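Local coordinates for oligopeptide-binding protein appA (Bacillus subtilis, PDB 1XOC) that captures oligopeptides outside the cell as the binding component of an ABC permease, supporting peptide uptake, sporulation and genetic competence, at residues K17-G21 with R211-D215; Y107-L111 with Y123-V129; I323-F328 with Y474-E479; L339-W344 with K355-F360; L364-Q368 with I395-L401. All coordinates share one frame; numbering follows the deposited sequence.

Interaction 1: residues K17-G21 with R211-D215; sequences KPQQG and RPYLD
One backbone hydrogen bond links the two segments: Gly21 N donates to Tyr213 O over 2.7 Å, almost straight at 173°, and approaches from above the carbonyl plane. Gln20 CA adds a CA-H...O contact to the same oxygen, and Gly22 and Asp215 continue the backbone pairing, although neither 17-21 nor 211-215 is a regular strand. Gly21 has a positive phi, at which a side chain would be jammed against the preceding carbonyl, so glycine suits the place; its CA lies 3.4 Å from Asp215 OD2. Pro18 lays CB over one face of the Tyr213 ring, 3.9 Å from the centroid, a CH-pi contact between a rigid ring and a flat one, while Trp517 meets the same tyrosine edge-to-face. Gln20, with CG opposite the backbone N (chi1 -161°) and the chain extended, sets its amide over a face of the Arg211 guanidinium, the planes 25° apart. Nearly in the plane of that guanidinium, NH2 forms a salt bridge with Asp215 OD1 at 2.8 Å; NH1 bonds Pro212 O, which is tilted from the plane, and NE pairs with Asp205. One water accepts from Gln20 NE2 and donates to Asp215 OD1, tying the amide to the carboxylate. The contact thus fastens together the lead-ins to strands 23-28 and 216-221, parallel neighbours in one mixed sheet.

Interaction 2: residues Y107-L111 with Y123-V129; sequences YSVPL and YEMLKSV
Pro110 rests on the ring of Tyr123 where the end of helix 100-108, continued by a 3-10 turn, packs on the type I beta turn 123-126 and the start of the edge strand 126-133 of a five-stranded antiparallel sheet. The tight part is this proline-aromatic pair: Pro110 CG sits 3.6 Å from the ring centroid, 21° off the normal, a CH-pi contact over one face. At the edge of the same ring Tyr107 CD2 comes within 3.9 Å of Tyr123 CE2, the two side chains crossing at about a right angle. Tyr123 OH bonds Thr156 OG1, which anchors the far end of the ring. A serine in place of Tyr123 would probably leave Pro110 and Tyr107 facing a gap and Thr156 without this partner. Towards the strand the packing is looser. Leucine's fork lets Leu111 touch turn and strand at once: CD1 lies by Tyr123 CB and 4.1 Å from Leu126 CB, while CD2 heads for Ser128 and Val129. Lys127, exposed to solvent, points away beside Ser128 in a classic beta bulge opposite Lys140. Ser108 turns its hydroxyl back to Val104 O within the helix. With its CG2 anti to the carbonyl carbon, Val129 brings that methyl to 3.9 Å from Tyr107 CB.

Interaction 3: residues I323-F328 with Y474-E479; sequences IDVPKF and YQKIAE
Val325 and Ala478 lead the apolar group, in which the loop 323-328 lies against helix 463-480. Val325 CG1 approaches Ala478 CB to 3.2 Å, an unusually tight and perhaps strained contact; the small methyl of alanine suits a close approach. Ile323 crosses Tyr474 at about a right angle and ends with CD1 4.0 Å from Tyr474 CB. Its CG1 stands anti to the backbone N (chi1 -159°), which extends the chain towards the helix. Pro326 adds a stiff ring, its CD 4.0 Å from Ala478 CB and its CG beside the backbone of Glu479.

Contacts between carbon and polar groups come next. The edge of the Phe328 ring meets the carbonyl of Ala478, with CE1 3.4 Å from Ala478 O near the ring plane. Its far rim also passes the carboxylate of Glu479, whose bent chain carries OE2 into a salt bridge with Lys281. Helix 281-289 touches the same phenylalanine through Gln285 and Thr288. Gln475 reaches along the loop beside Val325 and Pro326.

Apolar side chains thus fit the loop closely to the helix, while the charge of Glu479, at the rim of this packing, is answered by Lys281 from another helix.

Interaction 4: residues L339-W344 with K355-F360; sequences LAEAGW and KDGKKF
A Schellman motif ends helix 332-341, closed by Trp344 N on Leu339 O and Gly343 N on Ala340 O, and its Trp344 is clasped by the beta hairpin of strands 354-355 and 358-367, whose type I' turn runs from Lys355 to Lys358. Gly343 takes the positive phi of the motif; any CB there would clash with Lys355 NZ and with the preceding carbonyl, so glycine fits. Two residues of the hairpin sandwich the indole. Over one face Lys355 CB stands 3.4 Å from the centroid of the six-membered ring and 8° off its normal, a CH-pi contact. Against the opposite face Phe360 turns its edge, with CD1 3.7 Å from Trp344 CD2 and the planes at 54°, an edge-to-face pair. Leu339 CD2 extends the apolar patch to Phe360 CE1 at 4.3 Å, and Val283 of helix 281-289 packs on both aromatic rings. From its CB the lysine runs fully extended (chi1 175°), crosses the indole near NE1, and donates a hydrogen bond from NZ to Ala342 O at 2.7 Å. An alanine replacing Trp344 would probably open a gap between Lys355 and Phe360 and free the lysine chain to turn. Lysine suits its place because its methylenes serve the ring while its ammonium reaches a carbonyl at the helix C-terminus. The chemistry thus joins apolar packing on both indole faces with one charge-assisted hydrogen bond, which the negative end of the helix dipole would probably strengthen.

Interaction 5: residues L364-Q368 with I395-L401; sequences LKTNQ and IVEWSAL
Val396 N donates to Thr366 O over 2.9 Å, nearly along the C=O axis, and Gln368 N donates to Val396 O over 2.8 Å at 171°, from above that carbonyl's plane. These bonds pair strands 358-367 and 390-396 in parallel, the two strands of a beta-alpha-beta unit whose helix is 371-385. Beyond the strand, Glu397 is the N-cap of helix 398-405. With chi2 bent to -87°, its carboxylate folds back over the first turn: OE1 takes Ser399 N at 2.9 Å, and OE2 takes both Ala400 N and Ser399 OG, the hydroxyl on its syn lone pair. A glutamate suits this position, since its charge faces the helix N-terminus and would probably be steadied by it. A water bridges Gln368 O and Trp398 N. Asn367 CB lies 3.5 Å from Trp398 CE3, at the edge of the indole. Both residues serve the binding site: Asn367 ND2 bonds the bound peptide's backbone, and Trp398 packs on it. Asp42, in the second shell, positions the indole through NE1. The bond from Arg373 NH1 to Asn367 OD1 and that from ND2 to the peptide together set the amide's rotation. Packing finishes the contact. The methylenes of Lys365 run past Val396 and Leu401, CD lying 3.9 Å from Val396 CG1, while NZ bonds Gln404 OE1 and the backbone O of Asp411. Leu401 inserts its CD2 branch against the strand, 3.6 Å from Asn367 N.

How the interactions relate
Along the chain, interaction 1 ties the first modelled residues to a loop some 190 residues later, and interaction 2 falls within that span. Interaction 3 then brackets both interactions 4 and 5, which follow one another. The contacts are spread widely: interactions 1 and 4 lie on opposite sides of the chain's centre, about 63 Å between centres, whereas interactions 3 and 4 have centres about 25 Å apart. Interactions 4 and 5, their centres about 29 Å apart, share strand 358-367, one at its hairpin end and the other where it meets strand 390-396. Interaction 5 reaches the bound peptide; interactions 1 to 4 join sheets, helices and loops of the surrounding framework.

Interaction 1: residues K17-G21 with R211-D215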
# COMPACT_ATOMS: atom_id res chain seq x y z
N LYS A 17 -16.83 -26.57 17.09
CA LYS A 17 -16.79 -26.56 15.60
C LYS A 17 -15.40 -26.28 15.02
O LYS A 17 -14.89 -27.14 14.30
CB LYS A 17 -17.83 -25.58 15.02
CG LYS A 17 -18.12 -25.77 13.55
CD LYS A 17 -18.84 -27.09 13.31
CE LYS A 17 -19.65 -27.07 12.01
NZ LYS A 17 -18.85 -26.55 10.86
N PRO A 18 -14.78 -25.09 15.29
CA PRO A 18 -13.45 -24.90 14.69
C PRO A 18 -12.45 -25.97 15.07
O PRO A 18 -12.46 -26.44 16.20
CB PRO A 18 -13.02 -23.51 15.20
CG PRO A 18 -14.30 -22.82 15.51
CD PRO A 18 -15.17 -23.90 16.07
N GLN A 19 -11.62 -26.35 14.11
CA GLN A 19 -10.68 -27.46 14.18
C GLN A 19 -9.27 -26.90 14.06
O GLN A 19 -8.98 -26.14 13.15
CB GLN A 19 -10.89 -28.39 12.98
CG GLN A 19 -12.22 -29.09 12.94
CD GLN A 19 -12.23 -30.27 13.85
OE1 GLN A 19 -11.56 -31.27 13.59
NE2 GLN A 19 -12.98 -30.17 14.96
N GLN A 20 -8.38 -27.34 14.94
CA GLN A 20 -6.99 -26.94 14.88
C GLN A 20 -6.29 -27.78 13.84
O GLN A 20 -6.64 -28.93 13.63
CB GLN A 20 -6.31 -27.12 16.23
CG GLN A 20 -5.06 -26.34 16.40
CD GLN A 20 -4.43 -26.56 17.77
OE1 GLN A 20 -4.78 -25.88 18.73
NE2 GLN A 20 -3.52 -27.51 17.85
N GLY A 21 -5.30 -27.20 13.17
CA GLY A 21 -4.47 -27.95 12.25
C GLY A 21 -4.36 -27.36 10.86
O GLY A 21 -5.14 -26.51 10.44
N ARG A 211 -4.34 -19.34 20.43
CA ARG A 211 -3.56 -19.83 19.32
C ARG A 211 -4.34 -19.83 18.00
O ARG A 211 -5.52 -20.21 17.98
CB ARG A 211 -3.11 -21.27 19.60
CG ARG A 211 -2.05 -21.82 18.61
CD ARG A 211 -2.03 -23.32 18.73
NE ARG A 211 -1.02 -24.05 17.97
CZ ARG A 211 -1.20 -24.61 16.78
NH1 ARG A 211 -2.32 -24.46 16.10
NH2 ARG A 211 -0.20 -25.35 16.27
N PRO A 212 -3.66 -19.47 16.89
CA PRO A 212 -4.25 -19.77 15.58
C PRO A 212 -4.70 -21.20 15.45
O PRO A 212 -4.12 -22.09 16.07
CB PRO A 212 -3.07 -19.56 14.62
CG PRO A 212 -2.30 -18.49 15.26
CD PRO A 212 -2.36 -18.78 16.73
N TYR A 213 -5.70 -21.43 14.60
CA TYR A 213 -6.07 -22.81 14.25
C TYR A 213 -5.03 -23.44 13.32
O TYR A 213 -4.64 -24.60 13.51
CB TYR A 213 -7.45 -22.87 13.62
CG TYR A 213 -8.53 -22.34 14.53
CD1 TYR A 213 -8.87 -23.01 15.69
CD2 TYR A 213 -9.19 -21.16 14.23
CE1 TYR A 213 -9.86 -22.52 16.53
CE2 TYR A 213 -10.18 -20.65 15.07
CZ TYR A 213 -10.49 -21.33 16.22
OH TYR A 213 -11.47 -20.86 17.08
N LEU A 214 -4.59 -22.67 12.33
CA LEU A 214 -3.56 -23.12 11.39
C LEU A 214 -2.24 -23.29 12.10
O LEU A 214 -1.88 -22.48 12.95
CB LEU A 214 -3.40 -22.11 10.21
CG LEU A 214 -4.65 -22.03 9.32
CD1 LEU A 214 -4.65 -20.76 8.45
CD2 LEU A 214 -4.73 -23.26 8.41
N ASP A 215 -1.52 -24.38 11.79
CA ASP A 215 -0.25 -24.68 12.42
C ASP A 215 0.88 -23.81 11.87
O ASP A 215 1.74 -23.36 12.64
CB ASP A 215 0.12 -26.14 12.24
CG ASP A 215 -0.81 -27.08 13.00
OD1 ASP A 215 -1.29 -26.74 14.10
OD2 ASP A 215 -1.06 -28.17 12.48
O HOH W 1 -2.39 -28.61 15.78
O HOH W 2 -6.14 -23.31 18.15

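Interaction 2: residues Y107-L111 with Y123-V129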
# COMPACT_ATOMS: atom_id res chain seq x y z
N TYR A 107 6.43 4.26 19.52
CA TYR A 107 5.92 5.49 18.93
C TYR A 107 6.86 6.68 19.09
O TYR A 107 6.71 7.68 18.36
CB TYR A 107 4.59 5.85 19.55
CG TYR A 107 3.38 5.10 19.05
CD1 TYR A 107 3.07 3.82 19.51
CD2 TYR A 107 2.56 5.65 18.07
CE1 TYR A 107 1.93 3.13 19.03
CE2 TYR A 107 1.40 4.98 17.63
CZ TYR A 107 1.12 3.73 18.10
OH TYR A 107 0.02 3.08 17.60
N SER A 108 7.84 6.59 20.00
CA SER A 108 8.84 7.64 20.18
C SER A 108 9.92 7.62 19.09
O SER A 108 10.55 8.66 18.83
CB SER A 108 9.51 7.52 21.55
OG SER A 108 8.56 7.85 22.56
N VAL A 109 10.11 6.47 18.46
CA VAL A 109 11.21 6.33 17.45
C VAL A 109 11.04 7.36 16.31
O VAL A 109 11.97 8.08 16.01
CB VAL A 109 11.30 4.90 16.91
CG1 VAL A 109 12.18 4.84 15.64
CG2 VAL A 109 11.90 3.98 18.00
N PRO A 110 9.85 7.42 15.67
CA PRO A 110 9.70 8.42 14.58
C PRO A 110 9.68 9.90 15.02
O PRO A 110 9.67 10.79 14.18
CB PRO A 110 8.38 8.05 13.92
CG PRO A 110 7.66 7.23 14.92
CD PRO A 110 8.65 6.58 15.82
N LEU A 111 9.69 10.15 16.33
CA LEU A 111 9.79 11.52 16.85
C LEU A 111 11.24 11.97 17.05
O LEU A 111 11.50 13.15 17.30
CB LEU A 111 9.02 11.65 18.16
CG LEU A 111 7.50 11.84 18.12
CD1 LEU A 111 6.82 11.18 16.97
CD2 LEU A 111 6.89 11.49 19.45
N TYR A 123 3.19 10.14 12.04
CA TYR A 123 3.51 10.51 13.43
C TYR A 123 3.73 11.99 13.63
O TYR A 123 3.89 12.44 14.76
CB TYR A 123 4.73 9.70 13.97
CG TYR A 123 4.57 8.21 13.74
CD1 TYR A 123 5.11 7.62 12.60
CD2 TYR A 123 3.75 7.41 14.58
CE1 TYR A 123 4.93 6.28 12.33
CE2 TYR A 123 3.56 6.06 14.29
CZ TYR A 123 4.16 5.50 13.16
OH TYR A 123 3.95 4.16 12.86
N GLU A 124 3.73 12.77 12.55
CA GLU A 124 4.12 14.17 12.71
C GLU A 124 3.16 15.04 13.53
O GLU A 124 3.51 16.15 13.95
CB GLU A 124 4.45 14.83 11.39
CG GLU A 124 3.39 14.81 10.39
CD GLU A 124 3.79 15.62 9.16
OE1 GLU A 124 4.96 16.07 9.13
OE2 GLU A 124 2.97 15.83 8.24
N MET A 125 1.95 14.55 13.73
CA MET A 125 1.01 15.24 14.60
C MET A 125 1.33 15.03 16.08
O MET A 125 0.78 15.75 16.90
CB MET A 125 -0.44 14.83 14.31
CG MET A 125 -0.86 13.47 14.86
SD MET A 125 -0.03 12.10 14.04
CE MET A 125 -0.85 12.08 12.48
N LEU A 126 2.20 14.08 16.43
CA LEU A 126 2.50 13.78 17.83
C LEU A 126 3.50 14.75 18.42
O LEU A 126 4.55 15.02 17.83
CB LEU A 126 3.06 12.37 18.00
CG LEU A 126 2.07 11.25 17.94
CD1 LEU A 126 2.80 9.90 18.07
CD2 LEU A 126 1.01 11.42 19.06
N LYS A 127 3.18 15.24 19.60
CA LYS A 127 4.10 16.02 20.39
C LYS A 127 4.92 15.10 21.29
O LYS A 127 6.15 15.25 21.40
CB LYS A 127 3.33 16.99 21.26
CG LYS A 127 4.21 17.93 22.05
CD LYS A 127 3.35 18.70 23.02
CE LYS A 127 2.50 19.72 22.31
NZ LYS A 127 1.83 20.64 23.29
N SER A 128 4.23 14.18 21.97
CA SER A 128 4.90 13.27 22.90
C SER A 128 4.06 12.04 23.18
O SER A 128 2.86 12.02 22.94
CB SER A 128 5.17 13.97 24.24
OG SER A 128 3.97 14.39 24.84
N VAL A 129 4.75 11.08 23.76
CA VAL A 129 4.11 9.85 24.15
C VAL A 129 4.68 9.49 25.52
O VAL A 129 5.91 9.37 25.65
CB VAL A 129 4.40 8.66 23.16
CG1 VAL A 129 3.81 7.36 23.65
CG2 VAL A 129 3.97 9.01 21.77

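Interaction 3: residues I323-F328 with Y474-E479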
# COMPACT_ATOMS: atom_id res chain seq x y z
N ILE A 323 -19.32 14.38 -8.20
CA ILE A 323 -18.29 15.32 -8.64
C ILE A 323 -18.01 15.14 -10.14
O ILE A 323 -17.90 14.02 -10.64
CB ILE A 323 -16.99 15.12 -7.81
CG1 ILE A 323 -16.10 16.35 -7.83
CG2 ILE A 323 -16.18 13.89 -8.30
CD1 ILE A 323 -14.74 16.09 -7.20
N ASP A 324 -17.90 16.25 -10.87
CA ASP A 324 -17.46 16.17 -12.26
C ASP A 324 -16.02 16.63 -12.34
O ASP A 324 -15.72 17.80 -12.34
CB ASP A 324 -18.37 17.01 -13.19
CG ASP A 324 -19.59 16.22 -13.72
OD1 ASP A 324 -19.53 14.97 -13.78
OD2 ASP A 324 -20.61 16.86 -14.11
N VAL A 325 -15.11 15.67 -12.38
CA VAL A 325 -13.69 15.94 -12.42
C VAL A 325 -13.27 15.87 -13.90
O VAL A 325 -13.94 15.20 -14.68
CB VAL A 325 -12.97 14.89 -11.51
CG1 VAL A 325 -11.84 14.21 -12.21
CG2 VAL A 325 -12.57 15.53 -10.20
N PRO A 326 -12.20 16.59 -14.30
CA PRO A 326 -11.73 16.38 -15.67
C PRO A 326 -11.24 14.95 -15.85
O PRO A 326 -10.47 14.46 -15.04
CB PRO A 326 -10.56 17.36 -15.83
CG PRO A 326 -10.17 17.72 -14.50
CD PRO A 326 -11.39 17.60 -13.60
N LYS A 327 -11.69 14.30 -16.92
CA LYS A 327 -11.39 12.89 -17.15
C LYS A 327 -10.28 12.64 -18.16
O LYS A 327 -9.67 11.57 -18.10
CB LYS A 327 -12.65 12.18 -17.62
CG LYS A 327 -13.69 12.05 -16.54
CD LYS A 327 -14.88 11.35 -17.10
CE LYS A 327 -15.82 10.89 -16.02
NZ LYS A 327 -16.74 9.86 -16.60
N PHE A 328 -10.02 13.59 -19.06
CA PHE A 328 -9.00 13.42 -20.11
C PHE A 328 -9.23 12.11 -20.89
O PHE A 328 -8.32 11.30 -21.09
CB PHE A 328 -7.59 13.48 -19.52
CG PHE A 328 -7.32 14.76 -18.78
CD1 PHE A 328 -7.40 14.81 -17.39
CD2 PHE A 328 -7.07 15.94 -19.47
CE1 PHE A 328 -7.18 15.99 -16.71
CE2 PHE A 328 -6.86 17.12 -18.79
CZ PHE A 328 -6.92 17.14 -17.42
N TYR A 474 -9.69 16.79 -4.82
CA TYR A 474 -9.84 15.89 -5.97
C TYR A 474 -9.82 16.63 -7.30
O TYR A 474 -9.17 16.18 -8.24
CB TYR A 474 -11.15 15.12 -5.84
CG TYR A 474 -11.18 14.14 -4.70
CD1 TYR A 474 -12.35 13.93 -3.99
CD2 TYR A 474 -10.06 13.37 -4.36
CE1 TYR A 474 -12.39 13.02 -2.97
CE2 TYR A 474 -10.10 12.47 -3.33
CZ TYR A 474 -11.27 12.29 -2.66
OH TYR A 474 -11.34 11.40 -1.65
N GLN A 475 -10.51 17.76 -7.40
CA GLN A 475 -10.46 18.57 -8.62
C GLN A 475 -9.04 18.96 -8.99
O GLN A 475 -8.66 18.88 -10.14
CB GLN A 475 -11.30 19.84 -8.49
CG GLN A 475 -12.79 19.62 -8.60
CD GLN A 475 -13.26 19.25 -9.99
OE1 GLN A 475 -14.40 18.82 -10.16
NE2 GLN A 475 -12.39 19.42 -10.99
N LYS A 476 -8.28 19.44 -8.02
CA LYS A 476 -6.92 19.91 -8.28
C LYS A 476 -6.01 18.76 -8.69
O LYS A 476 -5.24 18.88 -9.64
CB LYS A 476 -6.34 20.66 -7.09
CG LYS A 476 -7.02 22.01 -6.86
CD LYS A 476 -6.17 22.97 -6.04
CE LYS A 476 -6.80 24.36 -5.98
NZ LYS A 476 -6.80 25.08 -7.29
N ILE A 477 -6.09 17.63 -7.99
CA ILE A 477 -5.27 16.47 -8.36
C ILE A 477 -5.64 15.96 -9.75
O ILE A 477 -4.78 15.68 -10.58
CB ILE A 477 -5.36 15.36 -7.29
CG1 ILE A 477 -4.76 15.88 -5.99
CG2 ILE A 477 -4.63 14.08 -7.74
CD1 ILE A 477 -5.07 15.08 -4.77
N ALA A 478 -6.94 15.84 -10.01
CA ALA A 478 -7.40 15.44 -11.34
C ALA A 478 -6.92 16.39 -12.43
O ALA A 478 -6.37 15.96 -13.43
CB ALA A 478 -8.91 15.32 -11.36
N GLU A 479 -7.08 17.69 -12.23
CA GLU A 479 -6.62 18.67 -13.22
C GLU A 479 -5.11 18.53 -13.48
O GLU A 479 -4.66 18.61 -14.62
CB GLU A 479 -6.96 20.10 -12.78
CG GLU A 479 -6.26 21.22 -13.58
CD GLU A 479 -6.71 21.34 -15.05
OE1 GLU A 479 -7.67 20.64 -15.45
OE2 GLU A 479 -6.11 22.16 -15.80

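Interaction 4: residues L339-W344 with K355-F360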
# COMPACT_ATOMS: atom_id res chain seq x y z
N LEU A 339 0.33 18.40 -27.21
CA LEU A 339 1.79 18.31 -27.17
C LEU A 339 2.45 19.37 -28.06
O LEU A 339 3.48 19.94 -27.69
CB LEU A 339 2.26 16.91 -27.58
CG LEU A 339 1.98 15.86 -26.51
CD1 LEU A 339 2.11 14.48 -27.09
CD2 LEU A 339 2.90 16.05 -25.33
N ALA A 340 1.84 19.63 -29.22
CA ALA A 340 2.30 20.69 -30.12
C ALA A 340 2.19 22.04 -29.43
O ALA A 340 3.14 22.83 -29.45
CB ALA A 340 1.50 20.67 -31.41
N GLU A 341 1.04 22.31 -28.82
CA GLU A 341 0.83 23.53 -28.03
C GLU A 341 1.88 23.67 -26.91
O GLU A 341 2.30 24.78 -26.59
CB GLU A 341 -0.59 23.57 -27.43
CG GLU A 341 -1.68 23.95 -28.44
CD GLU A 341 -3.11 23.58 -27.99
OE1 GLU A 341 -3.30 23.11 -26.83
OE2 GLU A 341 -4.04 23.77 -28.81
N ALA A 342 2.29 22.54 -26.33
CA ALA A 342 3.32 22.52 -25.28
C ALA A 342 4.75 22.58 -25.81
O ALA A 342 5.70 22.47 -25.03
CB ALA A 342 3.14 21.30 -24.38
N GLY A 343 4.93 22.75 -27.12
CA GLY A 343 6.25 22.93 -27.72
C GLY A 343 6.89 21.69 -28.33
O GLY A 343 8.01 21.77 -28.84
N TRP A 344 6.19 20.56 -28.30
CA TRP A 344 6.74 19.31 -28.82
C TRP A 344 6.30 19.08 -30.26
O TRP A 344 5.11 19.11 -30.58
CB TRP A 344 6.31 18.13 -27.94
CG TRP A 344 6.96 18.15 -26.62
CD1 TRP A 344 6.48 18.71 -25.48
CD2 TRP A 344 8.25 17.61 -26.29
NE1 TRP A 344 7.38 18.55 -24.45
CE2 TRP A 344 8.47 17.88 -24.92
CE3 TRP A 344 9.23 16.91 -27.01
CZ2 TRP A 344 9.64 17.49 -24.26
CZ3 TRP A 344 10.39 16.51 -26.35
CH2 TRP A 344 10.58 16.80 -24.98
N LYS A 355 11.95 18.70 -28.55
CA LYS A 355 11.83 20.02 -27.95
C LYS A 355 13.15 20.44 -27.32
O LYS A 355 13.74 19.69 -26.55
CB LYS A 355 10.72 20.06 -26.91
CG LYS A 355 10.65 21.39 -26.16
CD LYS A 355 9.42 21.49 -25.29
CE LYS A 355 9.41 22.81 -24.57
NZ LYS A 355 8.08 23.03 -23.96
N ASP A 356 13.61 21.65 -27.66
CA ASP A 356 14.82 22.24 -27.09
C ASP A 356 16.00 21.26 -27.09
O ASP A 356 16.67 21.10 -26.07
CB ASP A 356 14.54 22.76 -25.68
CG ASP A 356 13.48 23.88 -25.65
OD1 ASP A 356 13.46 24.72 -26.58
OD2 ASP A 356 12.68 23.92 -24.69
N GLY A 357 16.23 20.61 -28.23
CA GLY A 357 17.33 19.65 -28.38
C GLY A 357 17.19 18.36 -27.58
O GLY A 357 18.18 17.68 -27.33
N LYS A 358 15.96 18.01 -27.19
CA LYS A 358 15.69 16.80 -26.43
C LYS A 358 14.58 16.01 -27.10
O LYS A 358 13.61 16.60 -27.58
CB LYS A 358 15.22 17.16 -25.01
CG LYS A 358 16.32 17.25 -23.95
CD LYS A 358 15.74 16.96 -22.55
CE LYS A 358 15.40 15.47 -22.37
NZ LYS A 358 14.41 15.23 -21.28
N LYS A 359 14.69 14.68 -27.11
CA LYS A 359 13.68 13.83 -27.71
C LYS A 359 12.80 13.28 -26.61
O LYS A 359 13.27 13.10 -25.50
CB LYS A 359 14.31 12.72 -28.55
CG LYS A 359 14.98 11.59 -27.79
CD LYS A 359 15.67 10.58 -28.74
CE LYS A 359 15.98 9.23 -28.03
NZ LYS A 359 15.87 8.03 -28.94
N PHE A 360 11.53 13.05 -26.92
CA PHE A 360 10.58 12.55 -25.93
C PHE A 360 10.76 11.03 -25.87
O PHE A 360 10.08 10.29 -26.57
CB PHE A 360 9.15 12.93 -26.29
CG PHE A 360 8.25 13.11 -25.10
CD1 PHE A 360 7.48 14.25 -24.97
CD2 PHE A 360 8.17 12.14 -24.09
CE1 PHE A 360 6.64 14.44 -23.89
CE2 PHE A 360 7.32 12.33 -22.99
CZ PHE A 360 6.56 13.48 -22.90

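Interaction 5: residues L364-Q368 with I395-L401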
# COMPACT_ATOMS: atom_id res chain seq x y z
N LEU A 364 9.75 3.19 -18.92
CA LEU A 364 8.61 2.85 -18.07
C LEU A 364 8.87 1.54 -17.33
O LEU A 364 8.93 0.45 -17.94
CB LEU A 364 7.36 2.72 -18.92
CG LEU A 364 6.01 2.44 -18.24
CD1 LEU A 364 5.59 3.53 -17.28
CD2 LEU A 364 4.92 2.25 -19.28
N LYS A 365 8.97 1.64 -16.00
CA LYS A 365 9.23 0.48 -15.16
C LYS A 365 7.95 -0.09 -14.56
O LYS A 365 6.97 0.64 -14.31
CB LYS A 365 10.14 0.86 -13.98
CG LYS A 365 11.55 1.15 -14.32
CD LYS A 365 12.36 1.56 -13.09
CE LYS A 365 13.83 1.58 -13.44
NZ LYS A 365 14.71 2.11 -12.35
N THR A 366 7.96 -1.39 -14.28
CA THR A 366 6.94 -1.99 -13.40
C THR A 366 7.48 -3.23 -12.73
O THR A 366 8.63 -3.62 -13.04
CB THR A 366 5.62 -2.31 -14.14
OG1 THR A 366 4.58 -2.49 -13.15
CG2 THR A 366 5.73 -3.53 -14.98
N ASN A 367 6.71 -3.87 -11.86
CA ASN A 367 7.24 -4.97 -11.07
C ASN A 367 7.13 -6.36 -11.69
O ASN A 367 6.06 -6.76 -12.17
CB ASN A 367 6.62 -4.99 -9.66
CG ASN A 367 5.12 -4.94 -9.67
OD1 ASN A 367 4.53 -4.00 -10.20
ND2 ASN A 367 4.49 -5.94 -9.05
N GLN A 368 8.27 -7.07 -11.68
CA GLN A 368 8.40 -8.48 -12.11
C GLN A 368 7.34 -9.36 -11.48
O GLN A 368 7.24 -9.44 -10.25
CB GLN A 368 9.80 -9.00 -11.76
CG GLN A 368 10.08 -10.41 -12.29
CD GLN A 368 11.42 -10.96 -11.83
OE1 GLN A 368 11.85 -12.01 -12.32
NE2 GLN A 368 12.09 -10.27 -10.90
N ILE A 395 11.22 -4.28 -16.55
CA ILE A 395 10.57 -5.02 -15.48
C ILE A 395 11.62 -5.19 -14.38
O ILE A 395 12.75 -5.57 -14.68
CB ILE A 395 10.09 -6.41 -16.02
CG1 ILE A 395 8.99 -6.22 -17.07
CG2 ILE A 395 9.58 -7.26 -14.88
CD1 ILE A 395 8.71 -7.46 -17.90
N VAL A 396 11.27 -4.87 -13.15
CA VAL A 396 12.22 -4.95 -12.06
C VAL A 396 11.62 -5.67 -10.86
O VAL A 396 10.42 -5.62 -10.59
CB VAL A 396 12.96 -3.55 -11.75
CG1 VAL A 396 12.56 -2.36 -12.70
CG2 VAL A 396 13.11 -3.23 -10.31
N GLU A 397 12.49 -6.40 -10.17
CA GLU A 397 12.08 -7.21 -9.05
C GLU A 397 11.50 -6.31 -7.97
O GLU A 397 12.00 -5.20 -7.77
CB GLU A 397 13.31 -7.96 -8.51
CG GLU A 397 13.01 -8.91 -7.35
CD GLU A 397 13.04 -8.25 -5.98
OE1 GLU A 397 12.21 -8.62 -5.10
OE2 GLU A 397 13.91 -7.36 -5.77
N TRP A 398 10.45 -6.78 -7.31
CA TRP A 398 9.64 -5.95 -6.40
C TRP A 398 10.44 -5.20 -5.35
O TRP A 398 10.34 -3.99 -5.27
CB TRP A 398 8.63 -6.83 -5.70
CG TRP A 398 7.76 -6.11 -4.71
CD1 TRP A 398 7.71 -6.32 -3.37
CD2 TRP A 398 6.86 -5.05 -5.00
NE1 TRP A 398 6.78 -5.45 -2.79
CE2 TRP A 398 6.25 -4.66 -3.78
CE3 TRP A 398 6.47 -4.39 -6.17
CZ2 TRP A 398 5.31 -3.64 -3.71
CZ3 TRP A 398 5.51 -3.40 -6.09
CH2 TRP A 398 4.95 -3.02 -4.88
N SER A 399 11.25 -5.90 -4.55
CA SER A 399 11.99 -5.25 -3.47
C SER A 399 12.91 -4.17 -4.02
O SER A 399 13.05 -3.10 -3.44
CB SER A 399 12.73 -6.25 -2.59
OG SER A 399 13.89 -6.75 -3.25
N ALA A 400 13.56 -4.45 -5.15
CA ALA A 400 14.41 -3.47 -5.77
C ALA A 400 13.67 -2.26 -6.29
O ALA A 400 14.15 -1.16 -6.17
CB ALA A 400 15.18 -4.11 -6.88
N LEU A 401 12.51 -2.48 -6.92
CA LEU A 401 11.72 -1.39 -7.44
C LEU A 401 11.20 -0.47 -6.29
O LEU A 401 11.24 0.73 -6.42
CB LEU A 401 10.51 -1.93 -8.20
CG LEU A 401 9.72 -0.90 -8.96
CD1 LEU A 401 10.59 -0.08 -9.85
CD2 LEU A 401 8.59 -1.56 -9.76
O HOH W 3 9.41 -9.46 -8.11